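Local coordinates for protein uracil-DNA glycosylase (PDB 5X3G) that belongs to the uracil-DNA glycosylase family, compact single-domain enzymes built round a parallel four-stranded beta-sheet flanked by helices, at residues G163-S175 with H182-L194. Sequence-based numbering, arbitrary orientation.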
ATOM      1  N   GLY A 163      11.763  -0.280   1.288  1.00 26.03           N
ATOM      2  CA  GLY A 163      11.399   0.599   2.384  1.00 24.61           C
ATOM      3  C   GLY A 163      10.078   1.308   2.212  1.00 23.88           C
ATOM      4  O   GLY A 163       9.892   2.406   2.749  1.00 21.62           O
ATOM      5  N   VAL A 164       9.143   0.710   1.484  1.00 18.52           N
ATOM      6  CA  VAL A 164       7.866   1.342   1.179  1.00 19.35           C
ATOM      7  C   VAL A 164       6.815   0.804   2.136  1.00 20.69           C
ATOM      8  O   VAL A 164       6.526  -0.398   2.148  1.00 18.36           O
ATOM      9  CB  VAL A 164       7.460   1.108  -0.283  1.00 22.09           C
ATOM     10  CG1 VAL A 164       6.061   1.660  -0.552  1.00 23.96           C
ATOM     11  CG2 VAL A 164       8.481   1.755  -1.207  1.00 17.18           C
ATOM     12  N   LEU A 165       6.257   1.697   2.947  1.00 23.47           N
ATOM     13  CA  LEU A 165       5.103   1.393   3.781  1.00 22.97           C
ATOM     14  C   LEU A 165       3.843   1.614   2.955  1.00 28.73           C
ATOM     15  O   LEU A 165       3.543   2.750   2.565  1.00 23.97           O
ATOM     16  CB  LEU A 165       5.088   2.273   5.033  1.00 26.86           C
ATOM     17  CG  LEU A 165       3.942   2.064   6.030  1.00 24.76           C
ATOM     18  CD1 LEU A 165       4.049   0.712   6.712  1.00 21.76           C
ATOM     19  CD2 LEU A 165       3.924   3.187   7.051  1.00 31.87           C
ATOM     20  N   LEU A 166       3.122   0.529   2.673  1.00 21.93           N
ATOM     21  CA  LEU A 166       1.924   0.575   1.835  1.00 23.75           C
ATOM     22  C   LEU A 166       0.728   0.885   2.726  1.00 23.18           C
ATOM     23  O   LEU A 166       0.067  -0.011   3.252  1.00 19.39           O
ATOM     24  CB  LEU A 166       1.761  -0.741   1.089  1.00 18.36           C
ATOM     25  CG  LEU A 166       2.915  -1.080   0.146  1.00 19.29           C
ATOM     26  CD1 LEU A 166       2.903  -2.561  -0.220  1.00 21.62           C
ATOM     27  CD2 LEU A 166       2.849  -0.216  -1.105  1.00 21.59           C
ATOM     28  N   LEU A 167       0.429   2.173   2.875  1.00 24.66           N
ATOM     29  CA  LEU A 167      -0.477   2.659   3.909  1.00 18.34           C
ATOM     30  C   LEU A 167      -1.769   3.182   3.289  1.00 22.63           C
ATOM     31  O   LEU A 167      -1.744   4.142   2.515  1.00 19.09           O
ATOM     32  CB  LEU A 167       0.203   3.754   4.732  1.00 23.68           C
ATOM     33  CG  LEU A 167      -0.620   4.395   5.849  1.00 25.50           C
ATOM     34  CD1 LEU A 167      -1.069   3.344   6.854  1.00 18.53           C
ATOM     35  CD2 LEU A 167       0.178   5.498   6.523  1.00 23.33           C
ATOM     36  N   ASN A 168      -2.889   2.555   3.640  1.00 26.15           N
ATOM     37  CA  ASN A 168      -4.212   3.047   3.274  1.00 23.87           C
ATOM     38  C   ASN A 168      -4.672   4.109   4.268  1.00 23.74           C
ATOM     39  O   ASN A 168      -4.316   4.072   5.449  1.00 25.25           O
ATOM     40  CB  ASN A 168      -5.230   1.903   3.231  1.00 26.54           C
ATOM     41  CG  ASN A 168      -5.236   1.170   1.900  1.00 22.74           C
ATOM     42  OD1 ASN A 168      -5.052   1.772   0.846  1.00 23.46           O
ATOM     43  ND2 ASN A 168      -5.438  -0.139   1.948  1.00 20.69           N
HETATM   44  N   MSE A 169      -5.466   5.061   3.779  1.00 26.31           N
HETATM   45  CA  MSE A 169      -5.960   6.163   4.612  1.00 27.56           C
HETATM   46  C   MSE A 169      -6.868   5.652   5.726  1.00 26.41           C
HETATM   47  O   MSE A 169      -6.827   6.154   6.851  1.00 26.93           O
HETATM   48  CB  MSE A 169      -6.698   7.199   3.763  1.00 34.22           C
HETATM   49  CG  MSE A 169      -5.800   7.957   2.805  1.00 39.00           C
HETATM   50 SE   MSE A 169      -4.522   9.078   3.755  1.00 53.78          SE
HETATM   51  CE  MSE A 169      -5.106  10.815   3.085  1.00 59.99           C
ATOM     52  N   ALA A 170      -7.694   4.661   5.402  1.00 19.81           N
ATOM     53  CA  ALA A 170      -8.422   3.873   6.384  1.00 26.37           C
ATOM     54  C   ALA A 170      -8.007   2.417   6.231  1.00 26.10           C
ATOM     55  O   ALA A 170      -7.827   1.932   5.111  1.00 28.37           O
ATOM     56  CB  ALA A 170      -9.940   4.015   6.215  1.00 26.28           C
ATOM     57  N   LEU A 171      -7.854   1.719   7.353  1.00 26.69           N
ATOM     58  CA  LEU A 171      -7.332   0.358   7.341  1.00 27.66           C
ATOM     59  C   LEU A 171      -8.412  -0.709   7.211  1.00 24.75           C
ATOM     60  O   LEU A 171      -8.077  -1.897   7.149  1.00 22.92           O
ATOM     61  CB  LEU A 171      -6.510   0.093   8.608  1.00 21.99           C
ATOM     62  CG  LEU A 171      -5.315   1.012   8.862  1.00 23.67           C
ATOM     63  CD1 LEU A 171      -4.483   0.483  10.024  1.00 22.17           C
ATOM     64  CD2 LEU A 171      -4.462   1.173   7.610  1.00 25.36           C
ATOM     65  N   LEU A 172      -9.690  -0.334   7.167  1.00 25.07           N
ATOM     66  CA  LEU A 172     -10.747  -1.326   7.047  1.00 27.18           C
ATOM     67  C   LEU A 172     -11.841  -0.809   6.125  1.00 24.81           C
ATOM     68  O   LEU A 172     -11.986   0.395   5.907  1.00 31.60           O
ATOM     69  CB  LEU A 172     -11.318  -1.712   8.423  1.00 23.67           C
ATOM     70  CG  LEU A 172     -11.991  -0.669   9.324  1.00 32.63           C
ATOM     71  CD1 LEU A 172     -13.412  -0.338   8.876  1.00 31.58           C
ATOM     72  CD2 LEU A 172     -11.978  -1.150  10.768  1.00 28.56           C
ATOM     73  N   PHE A 173     -12.622  -1.752   5.600  1.00 29.41           N
ATOM     74  CA  PHE A 173     -13.698  -1.488   4.654  1.00 29.19           C
ATOM     75  C   PHE A 173     -14.930  -2.259   5.100  1.00 28.21           C
ATOM     76  O   PHE A 173     -14.827  -3.437   5.453  1.00 30.37           O
ATOM     77  CB  PHE A 173     -13.284  -1.909   3.236  1.00 32.97           C
ATOM     78  CG  PHE A 173     -14.399  -1.858   2.219  1.00 32.27           C
ATOM     79  CD1 PHE A 173     -14.573  -0.738   1.426  1.00 30.51           C
ATOM     80  CD2 PHE A 173     -15.245  -2.942   2.032  1.00 37.74           C
ATOM     81  CE1 PHE A 173     -15.580  -0.687   0.484  1.00 31.09           C
ATOM     82  CE2 PHE A 173     -16.258  -2.897   1.093  1.00 33.91           C
ATOM     83  CZ  PHE A 173     -16.422  -1.767   0.316  1.00 31.77           C
ATOM     84  N   THR A 174     -16.090  -1.604   5.079  1.00 30.46           N
ATOM     85  CA  THR A 174     -17.360  -2.261   5.367  1.00 35.60           C
ATOM     86  C   THR A 174     -18.266  -2.292   4.144  1.00 36.86           C
ATOM     87  O   THR A 174     -18.718  -3.363   3.726  1.00 43.38           O
ATOM     88  CB  THR A 174     -18.069  -1.572   6.543  1.00 34.50           C
ATOM     89  OG1 THR A 174     -18.241  -0.178   6.258  1.00 39.54           O
ATOM     90  CG2 THR A 174     -17.260  -1.726   7.818  1.00 27.69           C
ATOM     91  N   SER A 175     -18.547  -1.132   3.554  1.00 36.66           N
ATOM     92  CA  SER A 175     -19.285  -1.057   2.303  1.00 40.72           C
ATOM     93  C   SER A 175     -18.819   0.176   1.549  1.00 38.49           C
ATOM     94  O   SER A 175     -18.201   1.079   2.121  1.00 40.27           O
ATOM     95  CB  SER A 175     -20.801  -1.011   2.533  1.00 40.25           C
ATOM     96  OG  SER A 175     -21.177   0.172   3.213  1.00 41.73           O
ATOM     97  N   HIS A 182     -15.330   6.107   7.219  1.00 31.51           N
ATOM     98  CA  HIS A 182     -14.181   5.394   7.768  1.00 31.58           C
ATOM     99  C   HIS A 182     -12.896   6.193   7.597  1.00 33.73           C
ATOM    100  O   HIS A 182     -12.097   6.300   8.535  1.00 34.10           O
ATOM    101  CB  HIS A 182     -14.052   4.016   7.118  1.00 34.28           C
ATOM    102  CG  HIS A 182     -15.076   3.030   7.589  1.00 34.69           C
ATOM    103  ND1 HIS A 182     -15.167   2.621   8.902  1.00 33.83           N
ATOM    104  CD2 HIS A 182     -16.047   2.363   6.921  1.00 36.79           C
ATOM    105  CE1 HIS A 182     -16.153   1.751   9.023  1.00 33.47           C
ATOM    106  NE2 HIS A 182     -16.704   1.577   7.836  1.00 35.21           N
ATOM    107  N   ILE A 183     -12.679   6.765   6.409  1.00 31.17           N
ATOM    108  CA  ILE A 183     -11.496   7.592   6.184  1.00 33.16           C
ATOM    109  C   ILE A 183     -11.466   8.754   7.171  1.00 32.26           C
ATOM    110  O   ILE A 183     -10.417   9.076   7.752  1.00 33.04           O
ATOM    111  CB  ILE A 183     -11.458   8.080   4.722  1.00 31.43           C
ATOM    112  CG1 ILE A 183     -11.132   6.916   3.784  1.00 37.61           C
ATOM    113  CG2 ILE A 183     -10.456   9.214   4.549  1.00 28.90           C
ATOM    114  CD1 ILE A 183     -11.713   7.070   2.398  1.00 43.08           C
ATOM    115  N   ARG A 184     -12.621   9.383   7.397  1.00 41.05           N
ATOM    116  CA  ARG A 184     -12.690  10.462   8.377  1.00 42.41           C
ATOM    117  C   ARG A 184     -12.362   9.953   9.776  1.00 36.29           C
ATOM    118  O   ARG A 184     -11.674  10.633  10.547  1.00 35.35           O
ATOM    119  CB  ARG A 184     -14.076  11.106   8.332  1.00 40.98           C
ATOM    120  CG  ARG A 184     -14.276  12.298   9.247  1.00 57.85           C
ATOM    121  CD  ARG A 184     -14.867  13.447   8.442  1.00 69.14           C
ATOM    122  NE  ARG A 184     -15.454  14.493   9.274  1.00 76.94           N
ATOM    123  CZ  ARG A 184     -15.535  15.770   8.916  1.00 66.26           C
ATOM    124  NH1 ARG A 184     -15.052  16.168   7.746  1.00 61.97           N
ATOM    125  NH2 ARG A 184     -16.096  16.650   9.731  1.00 59.37           N
ATOM    126  N   ALA A 185     -12.821   8.743  10.112  1.00 32.01           N
ATOM    127  CA  ALA A 185     -12.541   8.184  11.430  1.00 35.10           C
ATOM    128  C   ALA A 185     -11.067   7.827  11.600  1.00 41.51           C
ATOM    129  O   ALA A 185     -10.567   7.795  12.730  1.00 39.37           O
ATOM    130  CB  ALA A 185     -13.412   6.953  11.675  1.00 32.26           C
ATOM    131  N   TRP A 186     -10.359   7.554  10.506  1.00 32.99           N
ATOM    132  CA  TRP A 186      -8.951   7.176  10.561  1.00 28.60           C
ATOM    133  C   TRP A 186      -8.006   8.348  10.339  1.00 31.41           C
ATOM    134  O   TRP A 186      -6.785   8.176  10.463  1.00 29.81           O
ATOM    135  CB  TRP A 186      -8.657   6.085   9.529  1.00 29.69           C
ATOM    136  CG  TRP A 186      -9.165   4.736   9.927  1.00 32.23           C
ATOM    137  CD1 TRP A 186     -10.400   4.217   9.677  1.00 29.72           C
ATOM    138  CD2 TRP A 186      -8.448   3.734  10.654  1.00 32.01           C
ATOM    139  NE1 TRP A 186     -10.499   2.952  10.203  1.00 32.03           N
ATOM    140  CE2 TRP A 186      -9.312   2.632  10.809  1.00 29.29           C
ATOM    141  CE3 TRP A 186      -7.159   3.661  11.190  1.00 27.73           C
ATOM    142  CZ2 TRP A 186      -8.929   1.471  11.475  1.00 31.87           C
ATOM    143  CZ3 TRP A 186      -6.781   2.510  11.854  1.00 27.83           C
ATOM    144  CH2 TRP A 186      -7.662   1.429  11.989  1.00 31.75           C
ATOM    145  N   ARG A 187      -8.535   9.529  10.013  1.00 33.04           N
ATOM    146  CA  ARG A 187      -7.673  10.666   9.706  1.00 34.42           C
ATOM    147  C   ARG A 187      -6.770  11.026  10.884  1.00 30.20           C
ATOM    148  O   ARG A 187      -5.588  11.335  10.699  1.00 31.24           O
ATOM    149  CB  ARG A 187      -8.526  11.863   9.285  1.00 39.40           C
ATOM    150  CG  ARG A 187      -7.726  13.116   9.004  1.00 49.31           C
ATOM    151  CD  ARG A 187      -8.637  14.208   8.494  1.00 56.01           C
ATOM    152  NE  ARG A 187      -9.420  13.732   7.357  1.00 57.87           N
ATOM    153  CZ  ARG A 187     -10.666  14.113   7.097  1.00 69.27           C
ATOM    154  NH1 ARG A 187     -11.272  14.982   7.894  1.00 61.23           N
ATOM    155  NH2 ARG A 187     -11.307  13.623   6.046  1.00 61.04           N
ATOM    156  N   ALA A 188      -7.306  10.988  12.108  1.00 31.49           N
ATOM    157  CA  ALA A 188      -6.478  11.261  13.281  1.00 32.64           C
ATOM    158  C   ALA A 188      -5.382  10.216  13.452  1.00 34.83           C
ATOM    159  O   ALA A 188      -4.265  10.547  13.878  1.00 23.73           O
ATOM    160  CB  ALA A 188      -7.347  11.330  14.537  1.00 32.06           C
ATOM    161  N   PHE A 189      -5.687   8.956  13.130  1.00 30.82           N
ATOM    162  CA  PHE A 189      -4.670   7.911  13.137  1.00 31.35           C
ATOM    163  C   PHE A 189      -3.549   8.238  12.158  1.00 30.97           C
ATOM    164  O   PHE A 189      -2.363   8.131  12.494  1.00 31.10           O
ATOM    165  CB  PHE A 189      -5.313   6.562  12.800  1.00 26.90           C
ATOM    166  CG  PHE A 189      -4.323   5.479  12.454  1.00 23.73           C
ATOM    167  CD1 PHE A 189      -3.783   4.677  13.445  1.00 24.93           C
ATOM    168  CD2 PHE A 189      -3.954   5.248  11.136  1.00 34.79           C
ATOM    169  CE1 PHE A 189      -2.879   3.681  13.134  1.00 23.72           C
ATOM    170  CE2 PHE A 189      -3.051   4.252  10.822  1.00 20.19           C
ATOM    171  CZ  PHE A 189      -2.512   3.465  11.818  1.00 25.30           C
ATOM    172  N   ILE A 190      -3.908   8.637  10.934  1.00 27.86           N
ATOM    173  CA  ILE A 190      -2.892   8.946   9.929  1.00 26.53           C
ATOM    174  C   ILE A 190      -2.052  10.139  10.368  1.00 29.55           C
ATOM    175  O   ILE A 190      -0.818  10.115  10.286  1.00 27.33           O
ATOM    176  CB  ILE A 190      -3.539   9.195   8.554  1.00 31.97           C
ATOM    177  CG1 ILE A 190      -4.264   7.940   8.062  1.00 22.47           C
ATOM    178  CG2 ILE A 190      -2.480   9.604   7.546  1.00 21.00           C
ATOM    179  CD1 ILE A 190      -3.357   6.744   7.905  1.00 20.80           C
ATOM    180  N   GLU A 191      -2.710  11.204  10.836  1.00 25.75           N
ATOM    181  CA  GLU A 191      -1.989  12.394  11.283  1.00 30.37           C
ATOM    182  C   GLU A 191      -1.008  12.064  12.400  1.00 27.41           C
ATOM    183  O   GLU A 191       0.135  12.539  12.393  1.00 32.75           O
ATOM    184  CB  GLU A 191      -2.979  13.466  11.741  1.00 32.28           C
ATOM    185  N   LYS A 192      -1.431  11.246  13.370  1.00 30.15           N
ATOM    186  CA  LYS A 192      -0.521  10.874  14.449  1.00 31.18           C
ATOM    187  C   LYS A 192       0.624  10.005  13.937  1.00 29.93           C
ATOM    188  O   LYS A 192       1.773  10.157  14.377  1.00 28.01           O
ATOM    189  CB  LYS A 192      -1.287  10.153  15.557  1.00 30.19           C
ATOM    190  CG  LYS A 192      -0.465   9.943  16.810  1.00 33.94           C
ATOM    191  CD  LYS A 192      -0.065  11.281  17.401  1.00 35.58           C
ATOM    192  CE  LYS A 192       0.825  11.103  18.611  1.00 46.14           C
ATOM    193  NZ  LYS A 192       1.136  12.407  19.260  1.00 43.23           N
ATOM    194  N   LEU A 193       0.334   9.093  13.007  1.00 27.09           N
ATOM    195  CA  LEU A 193       1.379   8.228  12.467  1.00 29.46           C
ATOM    196  C   LEU A 193       2.427   9.034  11.706  1.00 29.13           C
ATOM    197  O   LEU A 193       3.627   8.762  11.820  1.00 31.69           O
ATOM    198  CB  LEU A 193       0.760   7.160  11.565  1.00 26.66           C
ATOM    199  CG  LEU A 193       1.632   5.947  11.244  1.00 35.12           C
ATOM    200  CD1 LEU A 193       1.672   5.002  12.429  1.00 32.30           C
ATOM    201  CD2 LEU A 193       1.124   5.234  10.005  1.00 28.96           C
ATOM    202  N   LEU A 194       1.994  10.028  10.927  1.00 28.65           N
ATOM    203  CA  LEU A 194       2.947  10.872  10.210  1.00 33.58           C
ATOM    204  C   LEU A 194       3.709  11.780  11.166  1.00 28.23           C
ATOM    205  O   LEU A 194       4.898  12.050  10.957  1.00 29.85           O
ATOM    206  CB  LEU A 194       2.227  11.694   9.142  1.00 30.99           C
ATOM    207  CG  LEU A 194       1.619  10.880   8.001  1.00 32.06           C
ATOM    208  CD1 LEU A 194       1.053  11.803   6.935  1.00 21.81           C
ATOM    209  CD2 LEU A 194       2.664   9.946   7.412  1.00 25.80           C
TER
HETATM  210  O   HOH W   1      -7.708   8.704   7.002  1.00 30.49           O
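Trp-186 of helix 179-196 lies flat beneath the chain that leaves strand 164-168, an edge strand of the parallel sheet. Its CB starts 3.2 Å from Met-169 O. With CG anti to the carbonyl carbon (chi1 -75°), the indole slides under the next two residues. CD1 meets Ala-170 CB at 3.5 Å, and Ala-170 CA sits over the five-membered ring in a CH-pi contact. NE1 passes Leu-172 CG on its way to Tyr-42 OH, its hydrogen-bond partner. Farther out, Leu-171 CB stands 4.0 Å above the centroid of the six-membered ring, 17° off the normal, and at the far corner CZ3 reaches Leu-171 CD1. That methyl also touches Phe-189 CZ, whose ring lies face-on to the CZ3 corner of the indole.

One turn earlier, Leu-172 CD1 covers a face of the His-182 imidazole, 3.6 Å from its centroid. Close to the ring plane (13° out of it), NE2 donates to Thr-174 OG1 at 2.8 Å; this hydroxyl also bonds Glu-178, and ND1 bonds Tyr-42 OH. At the other end of the contact, Leu-167 CD2 meets Leu-193 CD2 tip to tip at 3.6 Å, beside Ile-190 CD1. Water 1 donates to both Met-169 O and Ile-183 O, tying strand exit to helix by a bridge.

The packing is thus mostly apolar, with both imidazole nitrogens and the indole N-H satisfied. Hydrogen bonds at both nitrogens limit rotation of the imidazole. Because the indole N-H can only donate to Tyr-42 OH, this hydroxyl could in turn donate to ND1, consistent with a neutral imidazole carrying its proton on NE2.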